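Long-range contacts in protein angel homolog 2 (Homo sapiens, PDB 6RVZ), which binds adenosine-2',3'-vanadate, consistent with acting on 2',3'-cyclic phosphate ends, and probably binds the 3'-untranslated regions of mRNA: residues A[53-58]-A[99-104]; A[139-144]-A[191-196]; A[166-171]-A[197-202]. All coordinates share one frame; numbering follows the deposited sequence.

Contact 1. Residues A[53-58]-A[99-104]. With KL2 (adenosine-2',3'-vanadate), chain B.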
# COMPACT_ATOMS: atom_id res chain seq x y z
N SER A 53 -13.47 -4.25 8.44
CA SER A 53 -13.03 -3.00 7.85
C SER A 53 -11.50 -2.96 7.77
O SER A 53 -10.82 -3.51 8.64
CB SER A 53 -13.56 -1.83 8.63
OG SER A 53 -13.17 -1.93 9.99
N VAL A 54 -10.97 -2.31 6.72
CA VAL A 54 -9.54 -2.21 6.47
C VAL A 54 -9.18 -0.74 6.29
O VAL A 54 -9.81 -0.04 5.50
CB VAL A 54 -9.13 -3.03 5.23
CG1 VAL A 54 -7.64 -2.92 4.94
CG2 VAL A 54 -9.54 -4.49 5.36
N MET A 55 -8.14 -0.29 7.01
CA MET A 55 -7.57 1.04 6.86
C MET A 55 -6.15 0.93 6.30
O MET A 55 -5.32 0.20 6.86
CB MET A 55 -7.50 1.77 8.21
CG MET A 55 -6.95 3.19 8.12
SD MET A 55 -6.69 3.95 9.74
CE MET A 55 -8.36 4.47 10.13
N SER A 56 -5.87 1.67 5.22
CA SER A 56 -4.52 1.84 4.70
C SER A 56 -4.08 3.29 4.89
O SER A 56 -4.76 4.21 4.43
CB SER A 56 -4.43 1.43 3.25
OG SER A 56 -3.10 1.53 2.76
N TYR A 57 -2.94 3.49 5.57
CA TYR A 57 -2.52 4.82 5.99
C TYR A 57 -0.99 4.93 6.04
O TYR A 57 -0.35 4.25 6.84
CB TYR A 57 -3.14 5.16 7.36
CG TYR A 57 -3.18 6.62 7.74
CD1 TYR A 57 -2.98 7.62 6.80
CD2 TYR A 57 -3.48 7.00 9.04
CE1 TYR A 57 -3.04 8.96 7.15
CE2 TYR A 57 -3.54 8.33 9.40
CZ TYR A 57 -3.33 9.32 8.46
OH TYR A 57 -3.40 10.64 8.81
N ASN A 58 -0.43 5.77 5.17
CA ASN A 58 0.95 6.23 5.24
C ASN A 58 0.96 7.38 6.25
O ASN A 58 0.40 8.44 5.98
CB ASN A 58 1.45 6.64 3.85
CG ASN A 58 2.88 7.14 3.83
OD1 ASN A 58 3.33 7.81 4.75
ND2 ASN A 58 3.60 6.81 2.77
N ASP A 99 -10.93 -2.87 11.69
CA ASP A 99 -10.60 -4.22 12.13
C ASP A 99 -9.16 -4.56 11.74
O ASP A 99 -8.49 -5.29 12.47
CB ASP A 99 -11.59 -5.24 11.56
CG ASP A 99 -13.01 -5.03 12.05
OD1 ASP A 99 -13.20 -4.95 13.27
OD2 ASP A 99 -13.91 -4.93 11.19
N VAL A 100 -8.71 -4.04 10.58
CA VAL A 100 -7.36 -4.28 10.09
C VAL A 100 -6.72 -2.93 9.76
O VAL A 100 -7.31 -2.11 9.06
CB VAL A 100 -7.37 -5.20 8.85
CG1 VAL A 100 -5.97 -5.49 8.34
CG2 VAL A 100 -8.11 -6.50 9.11
N LEU A 101 -5.49 -2.71 10.26
CA LEU A 101 -4.68 -1.54 9.92
C LEU A 101 -3.50 -1.98 9.04
O LEU A 101 -2.74 -2.86 9.43
CB LEU A 101 -4.16 -0.89 11.21
CG LEU A 101 -5.20 -0.48 12.25
CD1 LEU A 101 -4.53 0.17 13.45
CD2 LEU A 101 -6.24 0.45 11.65
N CYS A 102 -3.37 -1.34 7.87
CA CYS A 102 -2.18 -1.44 7.04
C CYS A 102 -1.49 -0.08 6.98
O CYS A 102 -1.97 0.82 6.30
CB CYS A 102 -2.52 -1.94 5.64
SG CYS A 102 -3.01 -3.68 5.61
N LEU A 103 -0.38 0.07 7.72
CA LEU A 103 0.30 1.35 7.86
C LEU A 103 1.63 1.32 7.11
O LEU A 103 2.28 0.27 7.04
CB LEU A 103 0.52 1.63 9.35
CG LEU A 103 -0.72 1.52 10.24
CD1 LEU A 103 -0.33 1.67 11.70
CD2 LEU A 103 -1.77 2.54 9.87
N GLN A 104 2.03 2.48 6.58
CA GLN A 104 3.33 2.68 5.95
C GLN A 104 4.05 3.84 6.64
O GLN A 104 3.41 4.65 7.31
CB GLN A 104 3.17 2.94 4.45
CG GLN A 104 2.36 1.87 3.72
CD GLN A 104 0.88 2.14 3.75
OE1 GLN A 104 0.42 3.28 3.66
NE2 GLN A 104 0.10 1.07 3.87
O2V KL2 B . 5.72 10.22 -1.85
V KL2 B . 5.89 8.86 -0.43
O2' KL2 B . 7.35 9.91 0.42
O1V KL2 B . 4.46 7.63 -1.37
O3V KL2 B . 4.76 9.02 1.33
O3' KL2 B . 7.33 7.49 -0.55
C3' KL2 B . 8.62 8.00 -0.22
C2' KL2 B . 8.60 9.51 -0.10
C4' KL2 B . 9.14 7.58 1.14
C5' KL2 B . 9.77 6.20 1.10
O5' KL2 B . 10.98 6.22 0.33
O4' KL2 B . 10.06 8.62 1.52
C1' KL2 B . 9.74 9.85 0.84
N1 KL2 B . 11.44 13.48 -2.50
C2 KL2 B . 10.21 13.32 -1.99
N3 KL2 B . 9.93 12.33 -1.13
C4 KL2 B . 10.89 11.45 -0.76
C5 KL2 B . 12.17 11.59 -1.29
C6 KL2 B . 12.44 12.63 -2.17
N6 KL2 B . 13.67 12.78 -2.69
N7 KL2 B . 12.92 10.60 -0.78
C8 KL2 B . 12.13 9.88 0.03
N9 KL2 B . 10.89 10.39 0.05
O HOH W 1 -1.77 3.84 2.39
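Ser53 and Asp99 clamp the start of a parallel strand pair in one sheet of the DNase I-like fold; the directions of 53-58 and 100-103 differ by only 16°. Asp99 OD2 takes the Ser53 N-H at 2.9 Å on its anti side, while Ser53 OG, turned between its own N and carbonyl carbon (chi1 56°), accepts from Asp99 N at 3.0 Å. A valine in place of Asp99 would probably leave the Ser53 N-H without its carboxylate acceptor and fray this end of the pair. Val54 CG2 then lies beside Val100 CB, both side chains pointing the same way. Cys102 N gives Met55 O a nearly straight bond of 2.7 Å (174° at the hydrogen). Met55 CB meets Leu101 CD2 at 3.9 Å. Ser56 OG donates to a water that in turn donates to Gln104 OE1 at 2.6 Å; the direct bond from Gln104 NE2 is weak, and that nitrogen also donates to Asn193 OD1. Tyr57 rests CB on Leu103 CD2 and sends OH to Glu92. Asn58 reaches the active site, near a magnesium ion: its ND2, hydrogen-bonded to Asp236 and Glu105, comes within 2.9 Å of vanadate O3V.

Contact 2. Residues A[139-144]-A[191-196]. With KL2 (adenosine-2',3'-vanadate), chain B.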
# COMPACT_ATOMS: atom_id res chain seq x y z
N CYS A 139 6.53 -1.17 7.24
CA CYS A 139 5.11 -1.48 7.16
C CYS A 139 4.68 -2.23 8.41
O CYS A 139 5.43 -3.04 8.95
CB CYS A 139 4.80 -2.34 5.94
SG CYS A 139 5.17 -1.52 4.36
N ALA A 140 3.45 -1.95 8.85
CA ALA A 140 2.80 -2.72 9.90
C ALA A 140 1.44 -3.19 9.39
O ALA A 140 0.76 -2.45 8.68
CB ALA A 140 2.68 -1.89 11.15
N ILE A 141 1.09 -4.44 9.72
CA ILE A 141 -0.27 -4.92 9.59
C ILE A 141 -0.76 -5.25 10.99
O ILE A 141 -0.16 -6.07 11.69
CB ILE A 141 -0.37 -6.13 8.63
CG1 ILE A 141 0.20 -5.80 7.24
CG2 ILE A 141 -1.81 -6.62 8.54
CD1 ILE A 141 0.24 -6.97 6.28
N CYS A 142 -1.85 -4.58 11.40
CA CYS A 142 -2.46 -4.78 12.70
C CYS A 142 -3.90 -5.24 12.51
O CYS A 142 -4.56 -4.86 11.54
CB CYS A 142 -2.41 -3.49 13.51
SG CYS A 142 -0.79 -2.67 13.48
N PHE A 143 -4.38 -6.09 13.42
CA PHE A 143 -5.74 -6.61 13.37
C PHE A 143 -6.27 -6.77 14.79
O PHE A 143 -5.49 -6.98 15.72
CB PHE A 143 -5.78 -7.93 12.59
CG PHE A 143 -5.00 -9.06 13.22
CD1 PHE A 143 -3.71 -9.35 12.80
CD2 PHE A 143 -5.54 -9.82 14.25
CE1 PHE A 143 -2.99 -10.39 13.39
CE2 PHE A 143 -4.82 -10.84 14.84
CZ PHE A 143 -3.55 -11.13 14.40
N LYS A 144 -7.59 -6.66 14.94
CA LYS A 144 -8.25 -6.82 16.23
C LYS A 144 -8.21 -8.29 16.66
O LYS A 144 -8.55 -9.17 15.88
CB LYS A 144 -9.70 -6.31 16.14
CG LYS A 144 -9.85 -4.81 15.96
CD LYS A 144 -9.31 -4.00 17.13
CE LYS A 144 -9.86 -2.59 17.18
NZ LYS A 144 -11.28 -2.56 17.61
N VAL A 191 -3.88 -10.82 4.03
CA VAL A 191 -3.73 -9.37 4.03
C VAL A 191 -2.27 -9.02 3.72
O VAL A 191 -1.37 -9.46 4.42
CB VAL A 191 -4.16 -8.75 5.38
CG1 VAL A 191 -3.95 -7.24 5.41
CG2 VAL A 191 -5.61 -9.08 5.71
N ALA A 192 -2.07 -8.22 2.66
CA ALA A 192 -0.75 -7.79 2.23
C ALA A 192 -0.64 -6.27 2.33
O ALA A 192 -1.63 -5.56 2.16
CB ALA A 192 -0.48 -8.26 0.82
N ASN A 193 0.58 -5.78 2.62
CA ASN A 193 0.88 -4.37 2.76
C ASN A 193 2.29 -4.13 2.22
O ASN A 193 3.17 -4.97 2.40
CB ASN A 193 0.72 -3.92 4.22
CG ASN A 193 1.00 -2.45 4.45
OD1 ASN A 193 1.00 -1.65 3.52
ND2 ASN A 193 1.22 -2.07 5.70
N THR A 194 2.51 -2.99 1.56
CA THR A 194 3.83 -2.62 1.06
C THR A 194 3.96 -1.11 0.92
O THR A 194 2.98 -0.37 0.99
CB THR A 194 4.14 -3.31 -0.28
OG1 THR A 194 5.55 -3.23 -0.50
CG2 THR A 194 3.42 -2.69 -1.46
N HIS A 195 5.22 -0.67 0.75
CA HIS A 195 5.58 0.67 0.32
C HIS A 195 6.67 0.54 -0.74
O HIS A 195 7.83 0.28 -0.41
CB HIS A 195 6.02 1.50 1.54
CG HIS A 195 6.18 2.96 1.26
ND1 HIS A 195 6.41 3.88 2.26
CD2 HIS A 195 6.14 3.66 0.10
CE1 HIS A 195 6.51 5.09 1.74
NE2 HIS A 195 6.34 4.98 0.41
N LEU A 196 6.29 0.69 -2.02
CA LEU A 196 7.20 0.47 -3.14
C LEU A 196 8.18 1.63 -3.27
O LEU A 196 7.91 2.73 -2.79
CB LEU A 196 6.39 0.29 -4.43
CG LEU A 196 5.52 -0.97 -4.52
CD1 LEU A 196 5.05 -1.18 -5.95
CD2 LEU A 196 6.27 -2.20 -4.03
O2V KL2 B . 5.72 10.22 -1.85
V KL2 B . 5.89 8.86 -0.43
O2' KL2 B . 7.35 9.91 0.42
O1V KL2 B . 4.46 7.63 -1.37
O3V KL2 B . 4.76 9.02 1.33
O3' KL2 B . 7.33 7.49 -0.55
C3' KL2 B . 8.62 8.00 -0.22
C2' KL2 B . 8.60 9.51 -0.10
C4' KL2 B . 9.14 7.58 1.14
C5' KL2 B . 9.77 6.20 1.10
O5' KL2 B . 10.98 6.22 0.33
O4' KL2 B . 10.06 8.62 1.52
C1' KL2 B . 9.74 9.85 0.84
N1 KL2 B . 11.44 13.48 -2.50
C2 KL2 B . 10.21 13.32 -1.99
N3 KL2 B . 9.93 12.33 -1.13
C4 KL2 B . 10.89 11.45 -0.76
C5 KL2 B . 12.17 11.59 -1.29
C6 KL2 B . 12.44 12.63 -2.17
N6 KL2 B . 13.67 12.78 -2.69
N7 KL2 B . 12.92 10.60 -0.78
C8 KL2 B . 12.13 9.88 0.03
N9 KL2 B . 10.89 10.39 0.05
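Asn193 ND2 is gripped by two carbonyls of the facing sheet: Ala140 O, through a weak bond of 3.0 Å bent to 129° at the hydrogen, and Leu103 O on the neighbouring strand. With OD1 taken by Gln104 NE2, the buried amide has partners at both ends, which should fix its rotation. CG lies anti to the backbone N (chi1 -179°), and this extended setting carries the amide across to strand 139-144. The strands run at 158° with axes 7.0 Å apart at their closest, and the contact is made by side chains rather than by backbone pairing. Cys139 CB touches Asn193 ND2 at 3.6 Å, and its SG lies against the main chain of 194-195, 3.7 Å from Thr194 C. Ile141 and Asn193 pass one another head to tail, Ile141 CG1 meeting Asn193 CB at 3.6 Å. The two branches of Ile141 divide the work: CD1 comes 3.5 Å from Val191 O, while CG2 packs on Val191 CG1 at 3.8 Å. Leu173 and Leu175 of the next strand extend this apolar patch round Ile141. Beyond Cys139, His195 NE2 donates a hydrogen bond of 2.9 Å to O3' of adenosine-2',3'-vanadate, an atom at the edge of the imidazole, near its plane. Two sheets packed face to face, with strand ends leading into the active site, are the hallmark of the DNase I-like fold.

Contact 3. Residues A[166-171]-A[197-202]. With KL2 (adenosine-2',3'-vanadate), chain B.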
# COMPACT_ATOMS: atom_id res chain seq x y z
N LEU A 166 17.98 -5.27 -7.62
CA LEU A 166 17.25 -5.18 -6.37
C LEU A 166 18.16 -4.70 -5.24
O LEU A 166 18.46 -5.45 -4.31
CB LEU A 166 16.65 -6.56 -6.05
CG LEU A 166 15.56 -7.04 -7.00
CD1 LEU A 166 15.15 -8.47 -6.67
CD2 LEU A 166 14.35 -6.12 -6.94
N ASP A 167 18.56 -3.42 -5.31
CA ASP A 167 19.51 -2.83 -4.38
C ASP A 167 18.80 -1.83 -3.45
O ASP A 167 19.47 -1.09 -2.73
CB ASP A 167 20.67 -2.16 -5.12
CG ASP A 167 20.25 -1.11 -6.15
OD1 ASP A 167 19.03 -0.94 -6.36
OD2 ASP A 167 21.15 -0.49 -6.74
N ARG A 168 17.45 -1.85 -3.44
CA ARG A 168 16.65 -0.91 -2.66
C ARG A 168 16.08 -1.60 -1.42
O ARG A 168 15.84 -2.80 -1.43
CB ARG A 168 15.54 -0.31 -3.54
CG ARG A 168 16.03 0.38 -4.80
CD ARG A 168 17.28 1.22 -4.60
NE ARG A 168 17.18 2.52 -5.26
CZ ARG A 168 17.68 2.82 -6.45
NH1 ARG A 168 18.33 1.92 -7.16
NH2 ARG A 168 17.51 4.04 -6.94
N ASP A 169 15.81 -0.79 -0.38
CA ASP A 169 15.56 -1.26 0.98
C ASP A 169 14.07 -1.52 1.25
O ASP A 169 13.72 -1.86 2.38
CB ASP A 169 16.11 -0.26 2.00
CG ASP A 169 15.47 1.12 1.96
OD1 ASP A 169 14.52 1.31 1.16
OD2 ASP A 169 15.93 2.00 2.72
N ASN A 170 13.21 -1.37 0.24
CA ASN A 170 11.77 -1.46 0.43
C ASN A 170 11.37 -2.88 0.86
O ASN A 170 12.10 -3.83 0.61
CB ASN A 170 11.01 -1.03 -0.83
CG ASN A 170 11.36 0.38 -1.27
OD1 ASN A 170 12.32 0.58 -2.01
ND2 ASN A 170 10.58 1.36 -0.82
N VAL A 171 10.20 -2.99 1.51
CA VAL A 171 9.72 -4.25 2.06
C VAL A 171 8.22 -4.39 1.84
O VAL A 171 7.53 -3.43 1.50
CB VAL A 171 10.06 -4.39 3.56
CG1 VAL A 171 11.55 -4.55 3.80
CG2 VAL A 171 9.51 -3.22 4.37
N LEU A 197 9.31 1.36 -3.95
CA LEU A 197 10.36 2.33 -4.24
C LEU A 197 9.74 3.64 -4.74
O LEU A 197 8.88 3.62 -5.62
CB LEU A 197 11.31 1.75 -5.29
CG LEU A 197 12.37 2.70 -5.83
CD1 LEU A 197 13.32 3.14 -4.73
CD2 LEU A 197 13.15 2.05 -6.97
N TYR A 198 10.21 4.76 -4.19
CA TYR A 198 9.72 6.08 -4.56
C TYR A 198 10.32 6.52 -5.90
O TYR A 198 9.59 6.98 -6.77
CB TYR A 198 10.04 7.10 -3.47
CG TYR A 198 9.79 8.53 -3.87
CD1 TYR A 198 8.50 9.02 -3.95
CD2 TYR A 198 10.84 9.37 -4.20
CE1 TYR A 198 8.25 10.33 -4.34
CE2 TYR A 198 10.61 10.68 -4.58
CZ TYR A 198 9.31 11.16 -4.66
OH TYR A 198 9.08 12.45 -5.04
N ASN A 199 11.65 6.39 -6.04
CA ASN A 199 12.40 6.94 -7.17
C ASN A 199 11.57 6.83 -8.45
O ASN A 199 11.36 5.73 -8.96
CB ASN A 199 13.76 6.27 -7.33
CG ASN A 199 14.65 6.96 -8.34
OD1 ASN A 199 14.49 6.79 -9.54
ND2 ASN A 199 15.60 7.75 -7.86
N PRO A 200 11.07 7.95 -9.01
CA PRO A 200 10.22 7.91 -10.21
C PRO A 200 10.80 7.21 -11.44
O PRO A 200 10.04 6.62 -12.21
CB PRO A 200 9.99 9.40 -10.52
CG PRO A 200 10.12 10.08 -9.17
CD PRO A 200 11.23 9.32 -8.48
N ARG A 201 12.12 7.28 -11.64
CA ARG A 201 12.75 6.78 -12.85
C ARG A 201 12.75 5.26 -12.90
O ARG A 201 12.60 4.68 -13.98
CB ARG A 201 14.19 7.32 -12.99
CG ARG A 201 14.92 6.84 -14.24
CD ARG A 201 16.20 7.60 -14.52
NE ARG A 201 17.28 7.35 -13.56
CZ ARG A 201 18.57 7.29 -13.86
NH1 ARG A 201 18.96 7.35 -15.12
NH2 ARG A 201 19.46 7.13 -12.90
N ARG A 202 12.93 4.59 -11.75
CA ARG A 202 13.26 3.17 -11.72
C ARG A 202 12.00 2.31 -11.65
O ARG A 202 11.74 1.65 -10.64
CB ARG A 202 14.21 2.89 -10.55
CG ARG A 202 15.54 3.63 -10.62
CD ARG A 202 16.29 3.41 -11.93
NE ARG A 202 16.52 1.99 -12.18
CZ ARG A 202 17.54 1.30 -11.70
NH1 ARG A 202 18.44 1.89 -10.92
NH2 ARG A 202 17.66 0.01 -11.99
O2V KL2 B . 5.72 10.22 -1.85
V KL2 B . 5.89 8.86 -0.43
O2' KL2 B . 7.35 9.91 0.42
O1V KL2 B . 4.46 7.63 -1.37
O3V KL2 B . 4.76 9.02 1.33
O3' KL2 B . 7.33 7.49 -0.55
C3' KL2 B . 8.62 8.00 -0.22
C2' KL2 B . 8.60 9.51 -0.10
C4' KL2 B . 9.14 7.58 1.14
C5' KL2 B . 9.77 6.20 1.10
O5' KL2 B . 10.98 6.22 0.33
O4' KL2 B . 10.06 8.62 1.52
C1' KL2 B . 9.74 9.85 0.84
N1 KL2 B . 11.44 13.48 -2.50
C2 KL2 B . 10.21 13.32 -1.99
N3 KL2 B . 9.93 12.33 -1.13
C4 KL2 B . 10.89 11.45 -0.76
C5 KL2 B . 12.17 11.59 -1.29
C6 KL2 B . 12.44 12.63 -2.17
N6 KL2 B . 13.67 12.78 -2.69
N7 KL2 B . 12.92 10.60 -0.78
C8 KL2 B . 12.13 9.88 0.03
N9 KL2 B . 10.89 10.39 0.05
O HOH W 2 20.31 0.93 -8.88
O HOH W 3 18.78 4.73 -10.09
O HOH W 4 11.51 4.07 -1.39
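Arg168 lays its aliphatic stem across Leu197, CG to CD1 at 3.9 Å, where two loops meet beside the ligand pocket of this DNase I-like fold; the second loop leads from strand 189-195 into helix 203-221. Leu197 has CG anti to its nitrogen (chi1 173°), bringing both methyls under the arginine stem. The Arg168 chain bends twice, the second time at an unusual chi3 of -135°, a shape that a crystal neighbour may influence. The bends bring its guanidinium to Arg202, itself folded at chi2 and chi3, with the two NH1 atoms 3.8 Å apart and the planes 79° to each other. Acids probably relieve the like charges: Asp167 OD1 meets Arg168 NH1 in the guanidinium plane, a salt bridge of 3.1 Å, and Asp204 pairs with Arg202 NH2. One water links both arginines with Asp167: it accepts from Arg202 NH1 at 2.9 Å and, weakly, from Arg168 NH1, and donates to Asp167 OD2. Asn170 crosses Leu197 at about a right angle; OD1 comes 3.6 Å from Leu197 CB, and ND2 donates to His195 O. Directly after Leu197, Tyr198 offers one ring face to the adenine, whose N3 stands 3.7 Å above it, offset toward the rim. A second water, donating to O5' of the nucleoside, ties both loops to it by accepting from Asn170 ND2 at 2.9 Å and from Tyr198 N at 3.2 Å.

Overall arrangement
Both segments of contact 1 precede those of contact 2, whereas contact 3 begins between the two segments of contact 2. Contacts 1 and 2 are close, with centres about 7 Å apart, because strands 100-107 and 137-144 are neighbours in one sheet; contact 2 then bridges to the second sheet through strand 189-195. Contact 3 lies farther out, its centre about 18 Å from that of contact 2 and 22 Å from that of contact 1, in the loop that enters strand 171-179 and the one that runs from strand 189-195 to helix 203-221. All three reach adenosine-2',3'-vanadate, so the ligand sits where the ends of both sheets and the outer loops converge, as expected of this fold's active site.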